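Local coordinates for protein CsuC (Acinetobacter baumannii, PDB 6FJY) that probably acts as the periplasmic chaperone of archaic Csu pili, holding the tip adhesin subunit CsuE in a pre-assembly complex by donor-strand complementation, at residues S117-A122 / F172-A177; G195-L198 / T202-F205; E13-A18 / T132-K137; L72-S77 / Y88-D93. All coordinates share one frame; numbering follows the deposited sequence.

Interaction 1 of 4, residues S117-A122 / F172-A177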
loop_
_atom_site.group_PDB
_atom_site.type_symbol
_atom_site.label_atom_id
_atom_site.label_comp_id
_atom_site.label_asym_id
_atom_site.label_seq_id
_atom_site.Cartn_x
_atom_site.Cartn_y
_atom_site.Cartn_z
ATOM N N SER A 117 5.339 -0.566 -11.666
ATOM C CA SER A 117 6.383 -1.433 -11.137
ATOM C C SER A 117 6.369 -1.276 -9.620
ATOM O O SER A 117 6.669 -0.202 -9.088
ATOM C CB SER A 117 7.751 -1.094 -11.727
ATOM O OG SER A 117 8.732 -2.002 -11.243
ATOM N N ILE A 118 5.977 -2.338 -8.925
ATOM C CA ILE A 118 5.668 -2.285 -7.506
ATOM C C ILE A 118 6.587 -3.260 -6.762
ATOM O O ILE A 118 6.661 -4.430 -7.140
ATOM C CB ILE A 118 4.192 -2.608 -7.232
ATOM C CG1 ILE A 118 3.320 -1.400 -7.622
ATOM C CG2 ILE A 118 3.984 -3.025 -5.797
ATOM C CD1 ILE A 118 1.832 -1.700 -7.608
ATOM N N PRO A 119 7.290 -2.821 -5.718
ATOM C CA PRO A 119 8.169 -3.743 -4.989
ATOM C C PRO A 119 7.362 -4.679 -4.105
ATOM O O PRO A 119 6.440 -4.268 -3.396
ATOM C CB PRO A 119 9.032 -2.802 -4.149
ATOM C CG PRO A 119 8.096 -1.643 -3.851
ATOM C CD PRO A 119 7.272 -1.476 -5.103
ATOM N N LEU A 120 7.749 -5.944 -4.121
ATOM C CA LEU A 120 7.057 -6.984 -3.378
ATOM C C LEU A 120 8.078 -7.829 -2.628
ATOM O O LEU A 120 9.080 -8.253 -3.213
ATOM C CB LEU A 120 6.246 -7.849 -4.331
ATOM C CG LEU A 120 5.566 -9.043 -3.682
ATOM C CD1 LEU A 120 4.467 -8.593 -2.681
ATOM C CD2 LEU A 120 5.025 -9.929 -4.752
ATOM N N PHE A 121 7.852 -8.034 -1.334
ATOM C CA PHE A 121 8.769 -8.822 -0.517
ATOM C C PHE A 121 8.039 -9.938 0.210
ATOM O O PHE A 121 7.000 -9.711 0.827
ATOM C CB PHE A 121 9.495 -7.957 0.503
ATOM C CG PHE A 121 10.329 -6.892 -0.118
ATOM C CD1 PHE A 121 11.572 -7.191 -0.633
ATOM C CD2 PHE A 121 9.878 -5.579 -0.173
ATOM C CE1 PHE A 121 12.362 -6.206 -1.215
ATOM C CE2 PHE A 121 10.662 -4.597 -0.759
ATOM C CZ PHE A 121 11.907 -4.910 -1.271
ATOM N N ALA A 122 8.628 -11.131 0.182
ATOM C CA ALA A 122 8.106 -12.279 0.905
ATOM C C ALA A 122 9.173 -12.840 1.846
ATOM O O ALA A 122 10.377 -12.778 1.568
ATOM C CB ALA A 122 7.604 -13.352 -0.069
ATOM N N PHE A 172 16.369 -5.407 2.903
ATOM C CA PHE A 172 16.718 -4.379 1.931
ATOM C C PHE A 172 16.794 -2.995 2.575
ATOM O O PHE A 172 16.226 -2.730 3.637
ATOM C CB PHE A 172 15.697 -4.336 0.791
ATOM C CG PHE A 172 14.336 -3.822 1.206
ATOM C CD1 PHE A 172 13.416 -4.666 1.820
ATOM C CD2 PHE A 172 13.985 -2.496 1.004
ATOM C CE1 PHE A 172 12.158 -4.201 2.204
ATOM C CE2 PHE A 172 12.725 -2.018 1.390
ATOM C CZ PHE A 172 11.812 -2.873 1.995
ATOM N N ALA A 173 17.488 -2.101 1.879
ATOM C CA ALA A 173 17.522 -0.683 2.189
ATOM C C ALA A 173 16.936 0.075 1.005
ATOM O O ALA A 173 17.272 -0.216 -0.147
ATOM C CB ALA A 173 18.949 -0.204 2.467
ATOM N N ARG A 174 16.018 1.002 1.286
ATOM C CA ARG A 174 15.498 1.932 0.283
ATOM C C ARG A 174 16.070 3.303 0.642
ATOM O O ARG A 174 15.598 3.964 1.572
ATOM C CB ARG A 174 13.967 1.927 0.224
ATOM C CG ARG A 174 13.399 2.776 -0.921
ATOM C CD ARG A 174 11.868 2.672 -1.126
ATOM N NE ARG A 174 11.154 2.353 0.101
ATOM C CZ ARG A 174 10.455 1.240 0.302
ATOM N NH1 ARG A 174 10.359 0.322 -0.646
ATOM N NH2 ARG A 174 9.861 1.037 1.466
ATOM N N LEU A 175 17.112 3.704 -0.079
ATOM C CA LEU A 175 17.847 4.922 0.208
ATOM C C LEU A 175 17.331 6.062 -0.656
ATOM O O LEU A 175 17.044 5.873 -1.843
ATOM C CB LEU A 175 19.336 4.721 -0.042
ATOM C CG LEU A 175 20.026 3.609 0.742
ATOM C CD1 LEU A 175 21.479 3.552 0.330
ATOM C CD2 LEU A 175 19.889 3.815 2.248
ATOM N N SER A 176 17.219 7.246 -0.052
ATOM C CA SER A 176 16.678 8.422 -0.727
ATOM C C SER A 176 17.753 9.485 -0.917
ATOM O O SER A 176 18.112 9.797 -2.055
ATOM C CB SER A 176 15.466 8.974 0.033
ATOM O OG SER A 176 15.791 9.289 1.376
ATOM N N ALA A 177 18.273 10.069 0.160
ATOM C CA ALA A 177 19.252 11.143 0.066
ATOM C C ALA A 177 20.552 10.679 0.704
ATOM O O ALA A 177 20.545 10.111 1.798
ATOM C CB ALA A 177 18.750 12.422 0.741
#
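The rings of Phe121 and Phe172 lie almost flat on each other in an offset stack, planes 4° apart and centroids 4.0 Å apart. Phe121 CZ sits over the middle of one Phe172 face, whereas Phe172 CE1 meets the Phe121 face nearer its rim; the closest pair is Phe121 CE2 with Phe172 CE1, 3.3 Å apart. A face of the Arg174 guanidinium in turn lies over Phe172 CE2, and its NH1 comes within 4.4 Å of Pro119 CG at an oblique angle. Phe121 carries its CG anti to its carbonyl carbon (chi1 -61°), which projects the ring from the strand toward Phe172. The polar end of Arg174 is satisfied by Tyr196 OH at NH1 and the carbonyl of Ser226 at NH2, with Tyr9 adding a cation-pi contact, so this buried charge is tied down beside the stack. The contact joins the N-terminal Ig-like domain to the C-terminal one. Strand 109-123 pairs antiparallel with strand 85-95, whose Glu85 and Ser87 touch Phe121; Trp40 of strand 31-41 touches Phe121 and Pro119, and strand 195-197 pairs antiparallel with strand 173-175; a strand of the partner chain pairs in parallel at Ser117.

Interaction 2 of 4, residues G195-L198 / T202-F205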
loop_
_atom_site.group_PDB
_atom_site.type_symbol
_atom_site.label_atom_id
_atom_site.label_comp_id
_atom_site.label_asym_id
_atom_site.label_seq_id
_atom_site.Cartn_x
_atom_site.Cartn_y
_atom_site.Cartn_z
ATOM N N GLY A 195 17.034 4.686 -4.191
ATOM C CA GLY A 195 17.902 3.608 -4.605
ATOM C C GLY A 195 17.715 2.395 -3.724
ATOM O O GLY A 195 17.709 2.507 -2.495
ATOM N N TYR A 196 17.602 1.223 -4.338
ATOM C CA TYR A 196 17.407 -0.031 -3.628
ATOM C C TYR A 196 18.744 -0.749 -3.526
ATOM O O TYR A 196 19.463 -0.870 -4.522
ATOM C CB TYR A 196 16.404 -0.933 -4.340
ATOM C CG TYR A 196 14.955 -0.670 -4.011
ATOM C CD1 TYR A 196 14.359 -1.222 -2.868
ATOM C CD2 TYR A 196 14.180 0.128 -4.843
ATOM C CE1 TYR A 196 13.022 -0.959 -2.564
ATOM C CE2 TYR A 196 12.855 0.395 -4.550
ATOM C CZ TYR A 196 12.274 -0.154 -3.416
ATOM O OH TYR A 196 10.957 0.112 -3.152
ATOM N N VAL A 197 19.099 -1.165 -2.311
ATOM C CA VAL A 197 20.188 -2.111 -2.093
ATOM C C VAL A 197 19.565 -3.340 -1.444
ATOM O O VAL A 197 19.266 -3.349 -0.246
ATOM C CB VAL A 197 21.312 -1.524 -1.240
ATOM C CG1 VAL A 197 22.509 -2.450 -1.244
ATOM C CG2 VAL A 197 21.702 -0.160 -1.768
ATOM N N LEU A 198 19.370 -4.386 -2.234
ATOM C CA LEU A 198 18.715 -5.584 -1.749
ATOM C C LEU A 198 19.607 -6.311 -0.744
ATOM O O LEU A 198 20.829 -6.139 -0.706
ATOM C CB LEU A 198 18.364 -6.502 -2.922
ATOM C CG LEU A 198 17.279 -6.014 -3.889
ATOM C CD1 LEU A 198 17.100 -7.002 -5.011
ATOM C CD2 LEU A 198 15.930 -5.787 -3.172
ATOM N N THR A 202 25.053 -6.348 -3.786
ATOM C CA THR A 202 25.842 -5.159 -4.062
ATOM C C THR A 202 25.357 -4.564 -5.376
ATOM O O THR A 202 25.081 -5.304 -6.328
ATOM C CB THR A 202 27.357 -5.466 -4.155
ATOM O OG1 THR A 202 27.832 -6.016 -2.917
ATOM C CG2 THR A 202 28.164 -4.205 -4.499
ATOM N N VAL A 203 25.222 -3.231 -5.414
ATOM C CA VAL A 203 24.851 -2.517 -6.628
ATOM C C VAL A 203 25.771 -1.323 -6.799
ATOM O O VAL A 203 26.416 -0.867 -5.854
ATOM C CB VAL A 203 23.386 -2.044 -6.632
ATOM C CG1 VAL A 203 22.510 -3.088 -7.271
ATOM C CG2 VAL A 203 22.925 -1.722 -5.232
ATOM N N LYS A 204 25.812 -0.806 -8.028
ATOM C CA LYS A 204 26.648 0.339 -8.361
ATOM C C LYS A 204 25.829 1.408 -9.073
ATOM O O LYS A 204 24.832 1.111 -9.737
ATOM C CB LYS A 204 27.863 -0.066 -9.208
ATOM C CG LYS A 204 27.580 -0.988 -10.384
ATOM C CD LYS A 204 28.895 -1.371 -11.054
ATOM C CE LYS A 204 28.699 -2.271 -12.260
ATOM N NZ LYS A 204 30.012 -2.589 -12.910
ATOM N N PHE A 205 26.262 2.661 -8.927
ATOM C CA PHE A 205 25.532 3.780 -9.510
ATOM C C PHE A 205 26.464 4.667 -10.326
ATOM O O PHE A 205 27.632 4.329 -10.535
ATOM C CB PHE A 205 24.894 4.625 -8.405
ATOM C CG PHE A 205 23.756 3.954 -7.700
ATOM C CD1 PHE A 205 22.960 3.025 -8.345
ATOM C CD2 PHE A 205 23.493 4.246 -6.375
ATOM C CE1 PHE A 205 21.914 2.405 -7.679
ATOM C CE2 PHE A 205 22.450 3.631 -5.707
ATOM C CZ PHE A 205 21.660 2.706 -6.360
#
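Val203, Phe205 and Val197 carry most of the surface hidden between 195-198 and 202-205. The side chain of Val203 sets out toward the other segment and uses one methyl for nearly everything: CG2 rests 3.6 Å from Tyr196 O and 4.0 Å from Val197 CG2, with Val197 CG1 about as near, at 4.1 Å. This branch therefore sits against both methyls of Val197 and the preceding peptide carbonyl. The two valine side chains cross at a slant rather than meeting head on. On Val197, CG1 is anti to the backbone N (chi1 -170°), leaving CG2 beside that nitrogen, and the resulting fork receives the Val203 methyl. Two residues further along, Phe205 brings the CZ end of its ring to within 4.2 Å of Gly195 CA; the ring meets this carbon obliquely, and the bare glycine backbone lets it approach closely. The segments run in opposite senses but diverge, their CA atoms 6.5 Å apart at Val197 and Val203 and 9.1 Å apart at Gly195 and Phe205. Within the C-terminal domain the contact joins the two-stranded sheet of 173-175 and 195-197 to 201-204, an outermost strand of the five-stranded sheet, where it pairs with 162-167. Gln42 NE2, from the N-terminal domain, hydrogen-bonds to Tyr196 O and its OE1 to Leu198 N, and Asn167 ND2 hydrogen-bonds to Val197 O. No hydrogen bond links the two segments: they meet through van der Waals contact, mostly apolar, while Tyr196 O, Val197 O and Leu198 N have hydrogen-bond partners outside the pair.

Interaction 3 of 4, residues E13-A18 / T132-K137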
loop_
_atom_site.group_PDB
_atom_site.type_symbol
_atom_site.label_atom_id
_atom_site.label_comp_id
_atom_site.label_asym_id
_atom_site.label_seq_id
_atom_site.Cartn_x
_atom_site.Cartn_y
_atom_site.Cartn_z
ATOM N N GLU A 13 4.089 -12.022 4.856
ATOM C CA GLU A 13 4.845 -12.396 6.041
ATOM C C GLU A 13 5.078 -13.909 6.074
ATOM O O GLU A 13 4.510 -14.679 5.283
ATOM C CB GLU A 13 4.131 -11.919 7.307
ATOM C CG GLU A 13 3.845 -10.411 7.338
ATOM C CD GLU A 13 5.069 -9.557 7.540
ATOM O OE1 GLU A 13 6.154 -10.111 7.808
ATOM O OE2 GLU A 13 4.939 -8.321 7.439
ATOM N N ALA A 14 5.939 -14.333 7.011
ATOM C CA ALA A 14 6.330 -15.740 7.077
ATOM C C ALA A 14 5.143 -16.645 7.379
ATOM O O ALA A 14 5.058 -17.757 6.849
ATOM C CB ALA A 14 7.429 -15.941 8.119
ATOM N N ASN A 15 4.209 -16.189 8.212
ATOM C CA ASN A 15 3.054 -17.003 8.575
ATOM C C ASN A 15 1.842 -16.757 7.676
ATOM O O ASN A 15 0.749 -17.248 7.977
ATOM C CB ASN A 15 2.670 -16.770 10.039
ATOM C CG ASN A 15 2.318 -15.326 10.337
ATOM O OD1 ASN A 15 2.092 -14.518 9.434
ATOM N ND2 ASN A 15 2.262 -14.997 11.619
ATOM N N GLU A 16 2.008 -15.995 6.600
ATOM C CA GLU A 16 0.951 -15.734 5.628
ATOM C C GLU A 16 1.234 -16.495 4.340
ATOM O O GLU A 16 2.358 -16.470 3.835
ATOM C CB GLU A 16 0.836 -14.237 5.332
ATOM C CG GLU A 16 0.323 -13.380 6.484
ATOM C CD GLU A 16 0.358 -11.898 6.158
ATOM O OE1 GLU A 16 0.861 -11.537 5.074
ATOM O OE2 GLU A 16 -0.130 -11.094 6.976
ATOM N N LYS A 17 0.215 -17.169 3.816
ATOM C CA LYS A 17 0.355 -17.846 2.535
ATOM C C LYS A 17 0.106 -16.914 1.349
ATOM O O LYS A 17 0.461 -17.258 0.217
ATOM C CB LYS A 17 -0.568 -19.067 2.496
ATOM C CG LYS A 17 -1.703 -19.004 1.512
ATOM C CD LYS A 17 -1.880 -20.354 0.840
ATOM C CE LYS A 17 -0.573 -20.814 0.208
ATOM N NZ LYS A 17 -0.737 -22.105 -0.511
ATOM N N ALA A 18 -0.503 -15.756 1.570
ATOM C CA ALA A 18 -0.775 -14.834 0.479
ATOM C C ALA A 18 -1.092 -13.456 1.041
ATOM O O ALA A 18 -1.356 -13.293 2.236
ATOM C CB ALA A 18 -1.916 -15.344 -0.408
ATOM N N THR A 132 4.490 -4.528 10.845
ATOM C CA THR A 132 3.456 -4.950 11.773
ATOM C C THR A 132 4.100 -5.241 13.123
ATOM O O THR A 132 5.303 -5.512 13.214
ATOM C CB THR A 132 2.702 -6.194 11.270
ATOM O OG1 THR A 132 3.542 -7.347 11.366
ATOM C CG2 THR A 132 2.304 -6.020 9.815
ATOM N N GLU A 133 3.283 -5.176 14.177
ATOM C CA GLU A 133 3.771 -5.499 15.514
ATOM C C GLU A 133 4.350 -6.906 15.551
ATOM O O GLU A 133 5.436 -7.132 16.098
ATOM C CB GLU A 133 2.643 -5.348 16.540
ATOM N N GLU A 134 3.636 -7.867 14.960
ATOM C CA GLU A 134 4.092 -9.253 14.975
ATOM C C GLU A 134 5.408 -9.415 14.227
ATOM O O GLU A 134 6.305 -10.131 14.685
ATOM C CB GLU A 134 3.016 -10.165 14.386
ATOM C CG GLU A 134 3.170 -11.628 14.773
ATOM C CD GLU A 134 1.957 -12.466 14.405
ATOM O OE1 GLU A 134 1.225 -12.083 13.467
ATOM O OE2 GLU A 134 1.735 -13.508 15.059
ATOM N N SER A 135 5.539 -8.765 13.066
ATOM C CA SER A 135 6.780 -8.879 12.309
ATOM C C SER A 135 7.910 -8.105 12.975
ATOM O O SER A 135 9.083 -8.441 12.785
ATOM C CB SER A 135 6.584 -8.396 10.867
ATOM O OG SER A 135 6.230 -7.027 10.831
ATOM N N GLN A 136 7.580 -7.059 13.733
ATOM C CA GLN A 136 8.600 -6.352 14.502
ATOM C C GLN A 136 9.204 -7.251 15.579
ATOM O O GLN A 136 10.423 -7.244 15.791
ATOM C CB GLN A 136 8.001 -5.087 15.123
ATOM C CG GLN A 136 7.981 -3.880 14.191
ATOM C CD GLN A 136 7.333 -2.646 14.811
ATOM O OE1 GLN A 136 6.737 -2.710 15.886
ATOM N NE2 GLN A 136 7.437 -1.517 14.119
ATOM N N LYS A 137 8.364 -8.022 16.275
ATOM C CA LYS A 137 8.866 -8.986 17.254
ATOM C C LYS A 137 9.742 -10.046 16.602
ATOM O O LYS A 137 10.749 -10.468 17.183
ATOM C CB LYS A 137 7.707 -9.647 18.003
ATOM C CG LYS A 137 7.131 -8.806 19.128
ATOM C CD LYS A 137 5.994 -9.533 19.831
ATOM C CE LYS A 137 5.340 -8.653 20.877
ATOM N NZ LYS A 137 4.179 -9.330 21.510
#
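Glu13 reaches Ser135 through a bent side chain: CG stands beside the backbone N (chi1 -56°) and the second torsion folds the chain again (chi2 -72°), laying the carboxylate against the first turn of the helix. There Glu13 OE1 comes 3.5 Å from Ser135 CB, and Glu13 OE2 touches Thr132 CG2 at 4.2 Å. The same OE1 accepts a hydrogen bond from the backbone N of Ser129, just ahead of the helix, so the carboxylate bridges the loop and the chain leading into that helix. Further along the turn, Asn15 and Glu134 reach for each other from opposite directions. Asn15 ND2 stops 3.6 Å from Glu134 OE1, with the amide and carboxylate planes 65° apart, a polar approach between two exposed side chains and not a hydrogen bond. The loop is braced from within: Glu13 N donates to Glu16 OE1 at 3.3 Å, nearly straight but from above the carboxylate plane, and Glu16 N bonds back to Glu13 O. The positive end of the helix dipole would probably steady the nearby Glu13 charge. A type I beta turn, Glu13 to Glu16, thus abuts a helix start, where Thr132 holds the N-cap position and its OG1 donates to Ser135 OG at 2.8 Å. The turn links strands 11-12 and 18-25 of the N-terminal Ig-like domain, and helix 133-140 follows strand 109-123 on the way to the C-terminal domain.

Interaction 4 of 4, residues L72-S77 / Y88-D93; sequences LRLTKS and YRLIVD
The hydrophobic core of the N-terminal Ig-like beta sandwich is crossed here, by leucines from strands 69-76 and 85-95, which face each other without being neighbours in the sheet pairing. Leu90 is the shared partner of two leucines on the opposing strand. It meets Leu72 tip to tip: Leu72 CD2 lies 4.0 Å from Leu90 CD1 and 4.1 Å from Leu90 CD2, a single methyl set against both ends of the fork. Both leucines extend CG away from the backbone N (chi1 165° in Leu72 and 168° in Leu90), which carries their methyls toward the opposing strand. Leu74 joins more loosely, its CD1 4.5 Å from Leu90 CD2. The backbones stay well apart, with CA atoms 9.4 Å from each other at Leu74 and Leu90. Ile35 of strand 31-41 packs on both Leu72 and Leu90, Pro57 touches Leu72 and Leu74, and Leu120 fills in against Leu74. Next to Leu90, Arg89 points away from this core, makes a cation-pi contact with Trp40, and forms a salt bridge with the backbone of the partner chain, probably its terminal carboxylate, as in PapD-family chaperones. Branched methyl ends alone make the contact, with no polar bond to set its direction; its cohesion comes from dispersion and from keeping water off buried apolar surface, while Arg89, on the strand's other side, makes the polar contact with the partner chain.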
loop_
_atom_site.group_PDB
_atom_site.type_symbol
_atom_site.label_atom_id
_atom_site.label_comp_id
_atom_site.label_asym_id
_atom_site.label_seq_id
_atom_site.Cartn_x
_atom_site.Cartn_y
_atom_site.Cartn_z
ATOM N N LEU A 72 -6.398 -8.567 -6.242
ATOM C CA LEU A 72 -5.265 -9.258 -6.835
ATOM C C LEU A 72 -4.616 -10.075 -5.726
ATOM O O LEU A 72 -4.031 -9.520 -4.792
ATOM C CB LEU A 72 -4.292 -8.268 -7.468
ATOM C CG LEU A 72 -2.886 -8.762 -7.833
ATOM C CD1 LEU A 72 -2.909 -9.958 -8.798
ATOM C CD2 LEU A 72 -2.095 -7.614 -8.427
ATOM N N ARG A 73 -4.788 -11.383 -5.802
ATOM C CA ARG A 73 -4.251 -12.318 -4.830
ATOM C C ARG A 73 -2.824 -12.682 -5.228
ATOM O O ARG A 73 -2.578 -13.078 -6.374
ATOM C CB ARG A 73 -5.131 -13.564 -4.796
ATOM C CG ARG A 73 -5.186 -14.304 -3.507
ATOM C CD ARG A 73 -6.111 -15.499 -3.648
ATOM N NE ARG A 73 -7.495 -15.164 -3.330
ATOM C CZ ARG A 73 -7.972 -15.057 -2.096
ATOM N NH1 ARG A 73 -7.173 -15.252 -1.054
ATOM N NH2 ARG A 73 -9.250 -14.756 -1.908
ATOM N N LEU A 74 -1.886 -12.508 -4.303
ATOM C CA LEU A 74 -0.499 -12.925 -4.495
ATOM C C LEU A 74 -0.217 -14.066 -3.529
ATOM O O LEU A 74 -0.112 -13.846 -2.320
ATOM C CB LEU A 74 0.466 -11.768 -4.272
ATOM C CG LEU A 74 0.160 -10.517 -5.078
ATOM C CD1 LEU A 74 1.134 -9.431 -4.730
ATOM C CD2 LEU A 74 0.249 -10.859 -6.559
ATOM N N THR A 75 -0.093 -15.280 -4.066
ATOM C CA THR A 75 -0.024 -16.502 -3.273
ATOM C C THR A 75 1.317 -17.195 -3.473
ATOM O O THR A 75 1.765 -17.371 -4.613
ATOM C CB THR A 75 -1.166 -17.455 -3.644
ATOM O OG1 THR A 75 -2.415 -16.774 -3.505
ATOM C CG2 THR A 75 -1.177 -18.664 -2.728
ATOM N N LYS A 76 1.941 -17.605 -2.363
ATOM C CA LYS A 76 3.181 -18.381 -2.407
ATOM C C LYS A 76 2.893 -19.808 -2.850
ATOM O O LYS A 76 2.050 -20.489 -2.259
ATOM C CB LYS A 76 3.877 -18.399 -1.049
ATOM C CG LYS A 76 4.235 -17.054 -0.525
ATOM C CD LYS A 76 5.052 -17.127 0.751
ATOM C CE LYS A 76 4.361 -17.833 1.872
ATOM N NZ LYS A 76 5.095 -17.513 3.128
ATOM N N SER A 77 3.570 -20.253 -3.903
ATOM C CA SER A 77 3.405 -21.629 -4.364
ATOM C C SER A 77 4.175 -22.614 -3.503
ATOM O O SER A 77 3.787 -23.784 -3.394
ATOM C CB SER A 77 3.892 -21.762 -5.800
ATOM O OG SER A 77 5.308 -21.625 -5.819
ATOM N N TYR A 88 10.775 -9.312 -5.174
ATOM C CA TYR A 88 10.049 -9.503 -6.416
ATOM C C TYR A 88 9.597 -8.136 -6.915
ATOM O O TYR A 88 9.560 -7.162 -6.159
ATOM C CB TYR A 88 8.821 -10.397 -6.221
ATOM C CG TYR A 88 9.090 -11.740 -5.617
ATOM C CD1 TYR A 88 9.142 -11.895 -4.233
ATOM C CD2 TYR A 88 9.245 -12.867 -6.412
ATOM C CE1 TYR A 88 9.367 -13.121 -3.659
ATOM C CE2 TYR A 88 9.467 -14.108 -5.840
ATOM C CZ TYR A 88 9.533 -14.224 -4.460
ATOM O OH TYR A 88 9.762 -15.447 -3.890
ATOM N N ARG A 89 9.193 -8.073 -8.183
ATOM C CA ARG A 89 8.564 -6.875 -8.731
ATOM C C ARG A 89 7.192 -7.285 -9.221
ATOM O O ARG A 89 7.074 -8.226 -10.014
ATOM C CB ARG A 89 9.352 -6.266 -9.892
ATOM C CG ARG A 89 10.776 -5.791 -9.560
ATOM C CD ARG A 89 10.877 -4.636 -8.582
ATOM N NE ARG A 89 10.249 -3.414 -9.050
ATOM C CZ ARG A 89 10.438 -2.226 -8.492
ATOM N NH1 ARG A 89 11.249 -2.092 -7.450
ATOM N NH2 ARG A 89 9.806 -1.170 -8.970
ATOM N N LEU A 90 6.160 -6.613 -8.712
ATOM C CA LEU A 90 4.809 -6.739 -9.238
ATOM C C LEU A 90 4.665 -5.761 -10.400
ATOM O O LEU A 90 4.943 -4.565 -10.241
ATOM C CB LEU A 90 3.789 -6.438 -8.144
ATOM C CG LEU A 90 2.341 -6.245 -8.586
ATOM C CD1 LEU A 90 1.827 -7.474 -9.270
ATOM C CD2 LEU A 90 1.454 -5.855 -7.417
ATOM N N ILE A 91 4.266 -6.270 -11.570
ATOM C CA ILE A 91 4.111 -5.453 -12.771
ATOM C C ILE A 91 2.664 -5.551 -13.241
ATOM O O ILE A 91 2.216 -6.617 -13.690
ATOM C CB ILE A 91 5.061 -5.874 -13.899
ATOM C CG1 ILE A 91 6.522 -5.838 -13.455
ATOM C CG2 ILE A 91 4.870 -4.932 -15.081
ATOM C CD1 ILE A 91 7.015 -4.468 -13.132
ATOM N N VAL A 92 1.940 -4.439 -13.178
ATOM C CA VAL A 92 0.576 -4.400 -13.686
ATOM C C VAL A 92 0.461 -3.329 -14.769
ATOM O O VAL A 92 0.860 -2.170 -14.573
ATOM C CB VAL A 92 -0.475 -4.231 -12.568
ATOM C CG1 VAL A 92 0.166 -4.204 -11.180
ATOM C CG2 VAL A 92 -1.419 -3.082 -12.843
ATOM N N ASP A 93 -0.027 -3.751 -15.931
ATOM C CA ASP A 93 -0.159 -2.923 -17.121
ATOM C C ASP A 93 -1.626 -2.526 -17.289
ATOM O O ASP A 93 -2.494 -3.399 -17.414
ATOM C CB ASP A 93 0.337 -3.703 -18.334
ATOM C CG ASP A 93 1.845 -3.827 -18.366
ATOM O OD1 ASP A 93 2.511 -2.778 -18.417
ATOM O OD2 ASP A 93 2.365 -4.966 -18.325
#

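Overall arrangement
From the N terminus, segment 13-18 comes first and waits until 132-137 to close interaction 3, a loop spanning most of the N-terminal domain. Within that loop, interaction 4 closes early, joining 72-77 to 88-93 across the sandwich; it touches interaction 3 where Lys17 pairs with Lys76. Segment 117-122 then opens interaction 1, which closes at 172-177 and so crosses interaction 3, tying the two domains together. Interaction 2 follows, a short closure inside the C-terminal domain. Interactions 1 and 2 meet where strand 173-175 pairs with strand 195-197, whereas interactions 1 and 4 meet through the neighbouring strands 85-95 and 109-123. Interactions 2 and 3 stay about 15 Å apart at their nearest atoms.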